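Local coordinates for protein aclacinomycin-N/aclacinomycin-A oxidase (PDB 2IPI) that oxidises the terminal sugar of aclacinomycin antibiotics in two successive steps, using a bicovalently bound FAD and molecular oxygen, at residues A65-M76 with V183-K193; W257-T266 with A377-S385. All blocks are in the same frame, centred on the assembly; numbering follows the deposited sequence.

Interaction 1: residues A65-M76 with V183-K193; sequences ADQVVDAVNQAM and VVVDASGRARK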
loop_
_atom_site.group_PDB
_atom_site.type_symbol
_atom_site.label_atom_id
_atom_site.label_comp_id
_atom_site.label_asym_id
_atom_site.label_seq_id
_atom_site.Cartn_x
_atom_site.Cartn_y
_atom_site.Cartn_z
ATOM N N ALA A 65 -4.280 -20.947 13.226
ATOM C CA ALA A 65 -2.906 -21.138 12.777
ATOM C C ALA A 65 -2.635 -22.623 12.591
ATOM O O ALA A 65 -1.999 -23.048 11.623
ATOM C CB ALA A 65 -1.937 -20.509 13.752
ATOM N N ASP A 66 -3.148 -23.426 13.524
ATOM C CA ASP A 66 -2.951 -24.875 13.430
ATOM C C ASP A 66 -3.607 -25.387 12.154
ATOM O O ASP A 66 -3.131 -26.331 11.521
ATOM C CB ASP A 66 -3.511 -25.625 14.637
ATOM C CG ASP A 66 -2.975 -25.146 15.971
ATOM O OD1 ASP A 66 -1.827 -24.660 16.046
ATOM O OD2 ASP A 66 -3.714 -25.250 16.973
ATOM N N GLN A 67 -4.720 -24.741 11.787
ATOM C CA GLN A 67 -5.399 -25.125 10.539
ATOM C C GLN A 67 -4.515 -24.710 9.374
ATOM O O GLN A 67 -4.407 -25.368 8.338
ATOM C CB GLN A 67 -6.797 -24.510 10.446
ATOM C CG GLN A 67 -7.712 -24.944 11.584
ATOM C CD GLN A 67 -9.161 -24.544 11.463
ATOM O OE1 GLN A 67 -9.632 -24.147 10.396
ATOM N NE2 GLN A 67 -9.873 -24.661 12.585
ATOM N N VAL A 68 -3.810 -23.588 9.564
ATOM C CA VAL A 68 -2.950 -23.133 8.470
ATOM C C VAL A 68 -1.817 -24.143 8.281
ATOM O O VAL A 68 -1.486 -24.488 7.140
ATOM C CB VAL A 68 -2.396 -21.727 8.677
ATOM C CG1 VAL A 68 -1.570 -21.337 7.454
ATOM C CG2 VAL A 68 -3.484 -20.683 8.894
ATOM N N VAL A 69 -1.256 -24.621 9.404
ATOM C CA VAL A 69 -0.215 -25.653 9.305
ATOM C C VAL A 69 -0.703 -26.848 8.511
ATOM O O VAL A 69 -0.023 -27.350 7.609
ATOM C CB VAL A 69 0.285 -26.093 10.689
ATOM C CG1 VAL A 69 1.079 -27.392 10.612
ATOM C CG2 VAL A 69 1.130 -24.981 11.305
ATOM N N ASP A 70 -1.904 -27.326 8.807
ATOM C CA ASP A 70 -2.496 -28.491 8.165
ATOM C C ASP A 70 -2.649 -28.252 6.667
ATOM O O ASP A 70 -2.260 -29.099 5.866
ATOM C CB ASP A 70 -3.796 -28.778 8.889
ATOM C CG ASP A 70 -4.833 -29.632 8.227
ATOM O OD1 ASP A 70 -4.493 -30.272 7.212
ATOM O OD2 ASP A 70 -5.984 -29.658 8.725
ATOM N N ALA A 71 -3.217 -27.112 6.301
ATOM C CA ALA A 71 -3.464 -26.788 4.910
ATOM C C ALA A 71 -2.181 -26.766 4.084
ATOM O O ALA A 71 -2.200 -27.332 2.987
ATOM C CB ALA A 71 -4.159 -25.433 4.792
ATOM N N VAL A 72 -1.153 -26.131 4.621
ATOM C CA VAL A 72 0.160 -26.129 3.963
ATOM C C VAL A 72 0.688 -27.539 3.751
ATOM O O VAL A 72 1.179 -27.974 2.698
ATOM C CB VAL A 72 1.185 -25.347 4.785
ATOM C CG1 VAL A 72 2.539 -25.358 4.075
ATOM C CG2 VAL A 72 0.750 -23.906 5.042
ATOM N N ASN A 73 0.601 -28.321 4.830
ATOM C CA ASN A 73 1.131 -29.687 4.720
ATOM C C ASN A 73 0.333 -30.456 3.678
ATOM O O ASN A 73 0.902 -31.236 2.897
ATOM C CB ASN A 73 1.128 -30.398 6.066
ATOM C CG ASN A 73 2.163 -29.846 7.029
ATOM O OD1 ASN A 73 3.277 -29.457 6.667
ATOM N ND2 ASN A 73 1.772 -29.807 8.302
ATOM N N GLN A 74 -0.979 -30.262 3.601
ATOM C CA GLN A 74 -1.769 -31.001 2.607
ATOM C C GLN A 74 -1.458 -30.578 1.183
ATOM O O GLN A 74 -1.438 -31.369 0.231
ATOM C CB GLN A 74 -3.254 -30.826 2.921
ATOM C CG GLN A 74 -3.697 -31.591 4.174
ATOM C CD GLN A 74 -5.215 -31.677 4.271
ATOM O OE1 GLN A 74 -5.915 -31.836 3.262
ATOM N NE2 GLN A 74 -5.736 -31.592 5.498
ATOM N N ALA A 75 -1.204 -29.285 0.950
ATOM C CA ALA A 75 -0.883 -28.870 -0.413
ATOM C C ALA A 75 0.510 -29.311 -0.831
ATOM O O ALA A 75 0.778 -29.648 -2.000
ATOM C CB ALA A 75 -0.989 -27.353 -0.564
ATOM N N MET A 76 1.451 -29.301 0.121
ATOM C CA MET A 76 2.793 -29.735 -0.293
ATOM C C MET A 76 2.741 -31.214 -0.679
ATOM O O MET A 76 3.309 -31.617 -1.691
ATOM C CB MET A 76 3.820 -29.477 0.798
ATOM C CG MET A 76 3.912 -28.000 1.217
ATOM S SD MET A 76 5.224 -27.701 2.415
ATOM C CE MET A 76 6.645 -28.292 1.453
ATOM N N VAL A 183 3.306 -18.965 9.649
ATOM C CA VAL A 183 3.508 -20.385 9.348
ATOM C C VAL A 183 4.575 -20.450 8.242
ATOM O O VAL A 183 4.383 -19.928 7.142
ATOM C CB VAL A 183 2.229 -21.120 8.952
ATOM C CG1 VAL A 183 2.511 -22.526 8.444
ATOM C CG2 VAL A 183 1.264 -21.212 10.139
ATOM N N VAL A 184 5.683 -21.083 8.584
ATOM C CA VAL A 184 6.849 -21.311 7.740
ATOM C C VAL A 184 7.077 -22.801 7.483
ATOM O O VAL A 184 6.441 -23.650 8.110
ATOM C CB VAL A 184 8.076 -20.696 8.417
ATOM C CG1 VAL A 184 7.923 -19.174 8.522
ATOM C CG2 VAL A 184 8.304 -21.270 9.804
ATOM N N VAL A 185 7.939 -23.138 6.520
ATOM C CA VAL A 185 8.198 -24.536 6.179
ATOM C C VAL A 185 9.706 -24.804 6.295
ATOM O O VAL A 185 10.519 -24.002 5.836
ATOM C CB VAL A 185 7.693 -24.927 4.784
ATOM C CG1 VAL A 185 8.185 -26.322 4.400
ATOM C CG2 VAL A 185 6.171 -24.858 4.714
ATOM N N ASP A 186 9.994 -25.916 6.940
ATOM C CA ASP A 186 11.254 -26.516 7.257
ATOM C C ASP A 186 12.101 -26.878 6.039
ATOM O O ASP A 186 11.505 -27.138 5.006
ATOM C CB ASP A 186 11.019 -27.854 8.003
ATOM C CG ASP A 186 11.501 -27.687 9.435
ATOM O OD1 ASP A 186 12.301 -26.748 9.651
ATOM O OD2 ASP A 186 11.075 -28.479 10.290
ATOM N N ALA A 187 13.410 -26.923 6.220
ATOM C CA ALA A 187 14.307 -27.531 5.242
ATOM C C ALA A 187 13.923 -28.997 5.024
ATOM O O ALA A 187 14.051 -29.503 3.907
ATOM C CB ALA A 187 15.760 -27.417 5.675
ATOM N N SER A 188 13.460 -29.648 6.068
ATOM C CA SER A 188 12.977 -31.014 6.141
ATOM C C SER A 188 11.598 -31.222 5.525
ATOM O O SER A 188 11.144 -32.359 5.377
ATOM C CB SER A 188 12.935 -31.442 7.615
ATOM O OG SER A 188 11.688 -31.121 8.206
ATOM N N GLY A 189 10.915 -30.136 5.166
ATOM C CA GLY A 189 9.612 -30.204 4.535
ATOM C C GLY A 189 8.442 -30.071 5.496
ATOM O O GLY A 189 7.320 -30.462 5.169
ATOM N N ARG A 190 8.691 -29.517 6.675
ATOM C CA ARG A 190 7.641 -29.469 7.690
ATOM C C ARG A 190 7.053 -28.065 7.823
ATOM O O ARG A 190 7.842 -27.138 7.978
ATOM C CB ARG A 190 8.178 -29.870 9.066
ATOM C CG ARG A 190 7.792 -31.247 9.543
ATOM C CD ARG A 190 8.683 -31.777 10.643
ATOM N NE ARG A 190 10.070 -31.319 10.549
ATOM C CZ ARG A 190 10.815 -31.104 11.634
ATOM N NH1 ARG A 190 10.290 -31.308 12.841
ATOM N NH2 ARG A 190 12.069 -30.699 11.524
ATOM N N ALA A 191 5.741 -27.927 7.800
ATOM C CA ALA A 191 5.098 -26.673 8.207
ATOM C C ALA A 191 5.205 -26.500 9.722
ATOM O O ALA A 191 5.071 -27.476 10.466
ATOM C CB ALA A 191 3.648 -26.629 7.768
ATOM N N ARG A 192 5.435 -25.274 10.179
ATOM C CA ARG A 192 5.567 -24.985 11.598
ATOM C C ARG A 192 5.061 -23.589 11.955
ATOM O O ARG A 192 5.190 -22.630 11.206
ATOM C CB ARG A 192 7.025 -25.112 12.068
ATOM C CG ARG A 192 8.072 -25.223 10.977
ATOM C CD ARG A 192 9.082 -26.322 11.211
ATOM N NE ARG A 192 8.553 -27.533 11.840
ATOM C CZ ARG A 192 9.143 -28.193 12.834
ATOM N NH1 ARG A 192 10.298 -27.758 13.330
ATOM N NH2 ARG A 192 8.586 -29.285 13.340
ATOM N N LYS A 193 4.496 -23.447 13.158
ATOM C CA LYS A 193 4.122 -22.080 13.558
ATOM C C LYS A 193 5.184 -21.460 14.451
ATOM O O LYS A 193 5.693 -22.092 15.400
ATOM C CB LYS A 193 2.739 -22.153 14.207
ATOM C CG LYS A 193 2.175 -20.777 14.536
ATOM C CD LYS A 193 1.197 -20.914 15.716
ATOM C CE LYS A 193 1.226 -22.346 16.249
ATOM N NZ LYS A 193 2.386 -22.603 17.154
#
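V69, V72 and A191 meet where helix 65-76 of the PCMH-type FAD-binding domain lies against a beta hairpin, strands 183-185 and 191-193 joined by a type I turn from D186 to G189. The hairpin forms one margin of a five-stranded antiparallel sheet, and the helix runs nearly antiparallel to the outermost strand, axes 7.8 Å apart. Valines supply much of the relief. V183 is the central bump: its CG2 reaches CG1 of V68 and CG2 of V69, each at 3.9 Å, while its CG1 lies near CG2 of V72. V72 straddles both strands, CG1 meeting V185 CG2 at 3.7 Å and also facing the methyl of A191. Both methyls of V185 touch SD of M76, the two side chains running past each other, and M76 bends at chi3 (59°), carrying CE alongside V185 CG1. At the other end the aliphatic part of K193 packs against CB of A65, its CD 3.7 Å away. CB of A191 is pressed against the amide of N73, 3.1 Å from OD1. That amide makes the one hydrogen bond between the two segments: A191 N donates to N73 OD1 at 3.1 Å, in the carbonyl plane, on a lone pair.

Interaction 2: residues W257-T266 with A377-S385; sequences WSALTEEAFT and AATLYRHLS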
loop_
_atom_site.group_PDB
_atom_site.type_symbol
_atom_site.label_atom_id
_atom_site.label_comp_id
_atom_site.label_asym_id
_atom_site.label_seq_id
_atom_site.Cartn_x
_atom_site.Cartn_y
_atom_site.Cartn_z
ATOM N N TRP A 257 -11.248 21.214 -16.300
ATOM C CA TRP A 257 -10.272 21.018 -17.366
ATOM C C TRP A 257 -10.388 22.103 -18.428
ATOM O O TRP A 257 -9.407 22.474 -19.067
ATOM C CB TRP A 257 -10.406 19.622 -18.028
ATOM C CG TRP A 257 -9.370 18.683 -17.464
ATOM C CD1 TRP A 257 -9.555 17.737 -16.502
ATOM C CD2 TRP A 257 -7.988 18.612 -17.835
ATOM N NE1 TRP A 257 -8.380 17.079 -16.247
ATOM C CE2 TRP A 257 -7.396 17.598 -17.054
ATOM C CE3 TRP A 257 -7.183 19.301 -18.749
ATOM C CZ2 TRP A 257 -6.047 17.259 -17.150
ATOM C CZ3 TRP A 257 -5.850 18.962 -18.846
ATOM C CH2 TRP A 257 -5.284 17.947 -18.060
ATOM N N SER A 258 -11.599 22.612 -18.643
ATOM C CA SER A 258 -11.766 23.567 -19.741
ATOM C C SER A 258 -11.040 24.863 -19.447
ATOM O O SER A 258 -10.595 25.575 -20.352
ATOM C CB SER A 258 -13.253 23.812 -20.005
ATOM O OG SER A 258 -13.863 24.460 -18.905
ATOM N N ALA A 259 -10.897 25.214 -18.159
ATOM C CA ALA A 259 -10.231 26.477 -17.845
ATOM C C ALA A 259 -8.753 26.253 -17.550
ATOM O O ALA A 259 -7.999 27.147 -17.186
ATOM C CB ALA A 259 -10.906 27.162 -16.676
ATOM N N LEU A 260 -8.343 24.996 -17.709
ATOM C CA LEU A 260 -6.953 24.651 -17.453
ATOM C C LEU A 260 -6.124 24.767 -18.728
ATOM O O LEU A 260 -6.531 24.294 -19.786
ATOM C CB LEU A 260 -6.837 23.241 -16.864
ATOM C CG LEU A 260 -7.147 23.189 -15.359
ATOM C CD1 LEU A 260 -7.179 21.749 -14.873
ATOM C CD2 LEU A 260 -6.132 24.022 -14.592
ATOM N N THR A 261 -4.978 25.404 -18.566
ATOM C CA THR A 261 -3.999 25.598 -19.624
ATOM C C THR A 261 -2.750 24.796 -19.291
ATOM O O THR A 261 -2.555 24.457 -18.117
ATOM C CB THR A 261 -3.617 27.081 -19.816
ATOM O OG1 THR A 261 -4.633 27.949 -19.291
ATOM C CG2 THR A 261 -3.498 27.380 -21.305
ATOM N N GLU A 262 -1.921 24.500 -20.289
ATOM C CA GLU A 262 -0.679 23.793 -19.973
ATOM C C GLU A 262 0.107 24.606 -18.953
ATOM O O GLU A 262 0.634 24.073 -17.967
ATOM C CB GLU A 262 0.143 23.526 -21.233
ATOM C CG GLU A 262 1.145 22.403 -20.985
ATOM C CD GLU A 262 2.418 22.551 -21.778
ATOM O OE1 GLU A 262 3.502 22.340 -21.194
ATOM O OE2 GLU A 262 2.314 22.867 -22.982
ATOM N N GLU A 263 0.163 25.913 -19.214
ATOM C CA GLU A 263 0.877 26.788 -18.294
ATOM C C GLU A 263 0.303 26.774 -16.879
ATOM O O GLU A 263 1.073 26.677 -15.915
ATOM C CB GLU A 263 0.913 28.248 -18.777
ATOM C CG GLU A 263 0.169 28.584 -20.041
ATOM C CD GLU A 263 0.918 29.490 -20.995
ATOM O OE1 GLU A 263 1.267 30.619 -20.579
ATOM O OE2 GLU A 263 1.167 29.087 -22.157
ATOM N N ALA A 264 -1.008 26.903 -16.684
ATOM C CA ALA A 264 -1.508 26.915 -15.304
ATOM C C ALA A 264 -1.337 25.543 -14.645
ATOM O O ALA A 264 -0.961 25.490 -13.470
ATOM C CB ALA A 264 -2.956 27.347 -15.215
ATOM N N PHE A 265 -1.599 24.442 -15.343
ATOM C CA PHE A 265 -1.406 23.099 -14.782
ATOM C C PHE A 265 0.000 22.969 -14.208
ATOM O O PHE A 265 0.200 22.481 -13.097
ATOM C CB PHE A 265 -1.641 22.043 -15.855
ATOM C CG PHE A 265 -1.456 20.579 -15.502
ATOM C CD1 PHE A 265 -2.534 19.822 -15.065
ATOM C CD2 PHE A 265 -0.221 19.959 -15.616
ATOM C CE1 PHE A 265 -2.396 18.478 -14.751
ATOM C CE2 PHE A 265 -0.068 18.618 -15.291
ATOM C CZ PHE A 265 -1.156 17.884 -14.847
ATOM N N THR A 266 0.978 23.431 -14.980
ATOM C CA THR A 266 2.381 23.359 -14.589
ATOM C C THR A 266 2.685 24.239 -13.396
ATOM O O THR A 266 3.456 23.872 -12.508
ATOM C CB THR A 266 3.296 23.753 -15.763
ATOM O OG1 THR A 266 3.325 22.695 -16.729
ATOM C CG2 THR A 266 4.731 23.943 -15.295
ATOM N N ALA A 377 6.502 17.432 -15.809
ATOM C CA ALA A 377 5.218 18.109 -15.653
ATOM C C ALA A 377 4.484 18.205 -16.991
ATOM O O ALA A 377 3.261 18.085 -17.043
ATOM C CB ALA A 377 5.427 19.490 -15.064
ATOM N N ALA A 378 5.280 18.406 -18.040
ATOM C CA ALA A 378 4.740 18.611 -19.381
ATOM C C ALA A 378 4.282 17.301 -20.011
ATOM O O ALA A 378 3.309 17.312 -20.770
ATOM C CB ALA A 378 5.768 19.300 -20.260
ATOM N N THR A 379 4.985 16.218 -19.710
ATOM C CA THR A 379 4.629 14.853 -20.085
ATOM C C THR A 379 3.260 14.523 -19.499
ATOM O O THR A 379 2.369 13.994 -20.164
ATOM C CB THR A 379 5.665 13.830 -19.580
ATOM O OG1 THR A 379 6.898 13.978 -20.303
ATOM C CG2 THR A 379 5.197 12.406 -19.814
ATOM N N LEU A 380 3.128 14.878 -18.225
ATOM C CA LEU A 380 1.912 14.746 -17.449
ATOM C C LEU A 380 0.756 15.454 -18.147
ATOM O O LEU A 380 -0.248 14.834 -18.500
ATOM C CB LEU A 380 2.113 15.331 -16.046
ATOM C CG LEU A 380 1.972 14.386 -14.852
ATOM C CD1 LEU A 380 2.000 12.931 -15.279
ATOM C CD2 LEU A 380 3.064 14.649 -13.829
ATOM N N TYR A 381 0.888 16.760 -18.363
ATOM C CA TYR A 381 -0.209 17.501 -18.981
ATOM C C TYR A 381 -0.602 16.915 -20.332
ATOM O O TYR A 381 -1.791 16.687 -20.582
ATOM C CB TYR A 381 0.141 18.989 -19.127
ATOM C CG TYR A 381 -1.010 19.811 -19.674
ATOM C CD1 TYR A 381 -1.954 20.334 -18.795
ATOM C CD2 TYR A 381 -1.173 20.075 -21.023
ATOM C CE1 TYR A 381 -3.013 21.083 -19.263
ATOM C CE2 TYR A 381 -2.229 20.830 -21.499
ATOM C CZ TYR A 381 -3.149 21.335 -20.608
ATOM O OH TYR A 381 -4.213 22.089 -21.048
ATOM N N ARG A 382 0.339 16.679 -21.243
ATOM C CA ARG A 382 -0.059 16.224 -22.581
ATOM C C ARG A 382 -0.813 14.906 -22.541
ATOM O O ARG A 382 -1.820 14.683 -23.225
ATOM C CB ARG A 382 1.157 16.074 -23.487
ATOM C CG ARG A 382 0.852 16.102 -24.982
ATOM C CD ARG A 382 2.134 15.752 -25.744
ATOM N NE ARG A 382 3.328 16.239 -25.039
ATOM C CZ ARG A 382 4.334 15.483 -24.636
ATOM N NH1 ARG A 382 4.306 14.181 -24.858
ATOM N NH2 ARG A 382 5.391 15.959 -24.000
ATOM N N HIS A 383 -0.304 13.968 -21.741
ATOM C CA HIS A 383 -0.974 12.663 -21.686
ATOM C C HIS A 383 -2.279 12.738 -20.924
ATOM O O HIS A 383 -3.205 11.945 -21.133
ATOM C CB HIS A 383 -0.049 11.643 -21.037
ATOM C CG HIS A 383 0.694 10.831 -22.060
ATOM N ND1 HIS A 383 1.952 11.165 -22.509
ATOM C CD2 HIS A 383 0.340 9.711 -22.719
ATOM C CE1 HIS A 383 2.339 10.276 -23.400
ATOM N NE2 HIS A 383 1.386 9.376 -23.550
ATOM N N LEU A 384 -2.378 13.714 -20.009
ATOM C CA LEU A 384 -3.664 13.744 -19.292
ATOM C C LEU A 384 -4.659 14.523 -20.143
ATOM O O LEU A 384 -5.820 14.148 -20.225
ATOM C CB LEU A 384 -3.485 14.296 -17.883
ATOM C CG LEU A 384 -2.865 13.333 -16.855
ATOM C CD1 LEU A 384 -2.398 14.057 -15.599
ATOM C CD2 LEU A 384 -3.842 12.224 -16.501
ATOM N N SER A 385 -4.219 15.591 -20.793
ATOM C CA SER A 385 -5.131 16.432 -21.557
ATOM C C SER A 385 -5.718 15.739 -22.784
ATOM O O SER A 385 -6.829 16.069 -23.219
ATOM C CB SER A 385 -4.422 17.721 -21.984
ATOM O OG SER A 385 -5.414 18.655 -22.401
#
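An aromatic cluster of W257, F265 and Y381 joins the start of helix 262-278, with the turn before it, to the C-terminal part of helix 374-385. The two helix segments cross at 126° with axes 9.9 Å apart. Y381 buries more surface in the contact than any other residue: with CG anti to the backbone N (chi1 -176°), its ring reaches across to the first turn of the other helix. One face lies under CA of E262, a CH-pi contact 3.5 Å from the ring centroid and close to the ring normal; the opposite face is covered near its rim by CB of S385. Its edge turns toward the face of F265 in an offset edge-to-face pair, planes at 66°, CD1 of Y381 only 3.3 Å from CG of F265. W257 slides past on another side, CZ3 coming to 3.6 Å from Y381 CE1, the planes inclined too obliquely for a stack. F265 is also a knob in a hole formed by A377, L380, Y381 and L384; CB of L380 and O of A377 lie at its ring edge. CB of L384 meets the indole at CZ2, 4.0 Å away. At the cluster's border S385 OG approaches CZ3 of W257 but bonds to R298, and W257 NE1 bonds weakly to N296 O. The Y381 hydroxyl donates a weak, long bond to L260 O (3.4 Å). The join thus depends chiefly on dispersion, the Y381 ring being used at both face and edge, with the phenol's polar end lightly tied to the turn ahead of the helix.

How the interactions relate
Interactions 1 and 2 lie on opposite sides of the chain's centre, their own centres about 54 Å apart and their nearest atoms about 40 Å apart, so neither touches the other. Interaction 1 belongs to the FAD-binding side: the side chain of V68 is about 8 Å from the bound FAD, toward its adenine end. Interaction 2 lies on the substrate side, with the side chain of L384 about 11 Å from the bound anthracycline and a similar distance from that of T427, which binds aclacinomycin Y. Neither contact includes the cofactor-linking H89 and C149 or the proton acceptors Y397 and Y469. Along the chain, interaction 1 closes before interaction 2 opens.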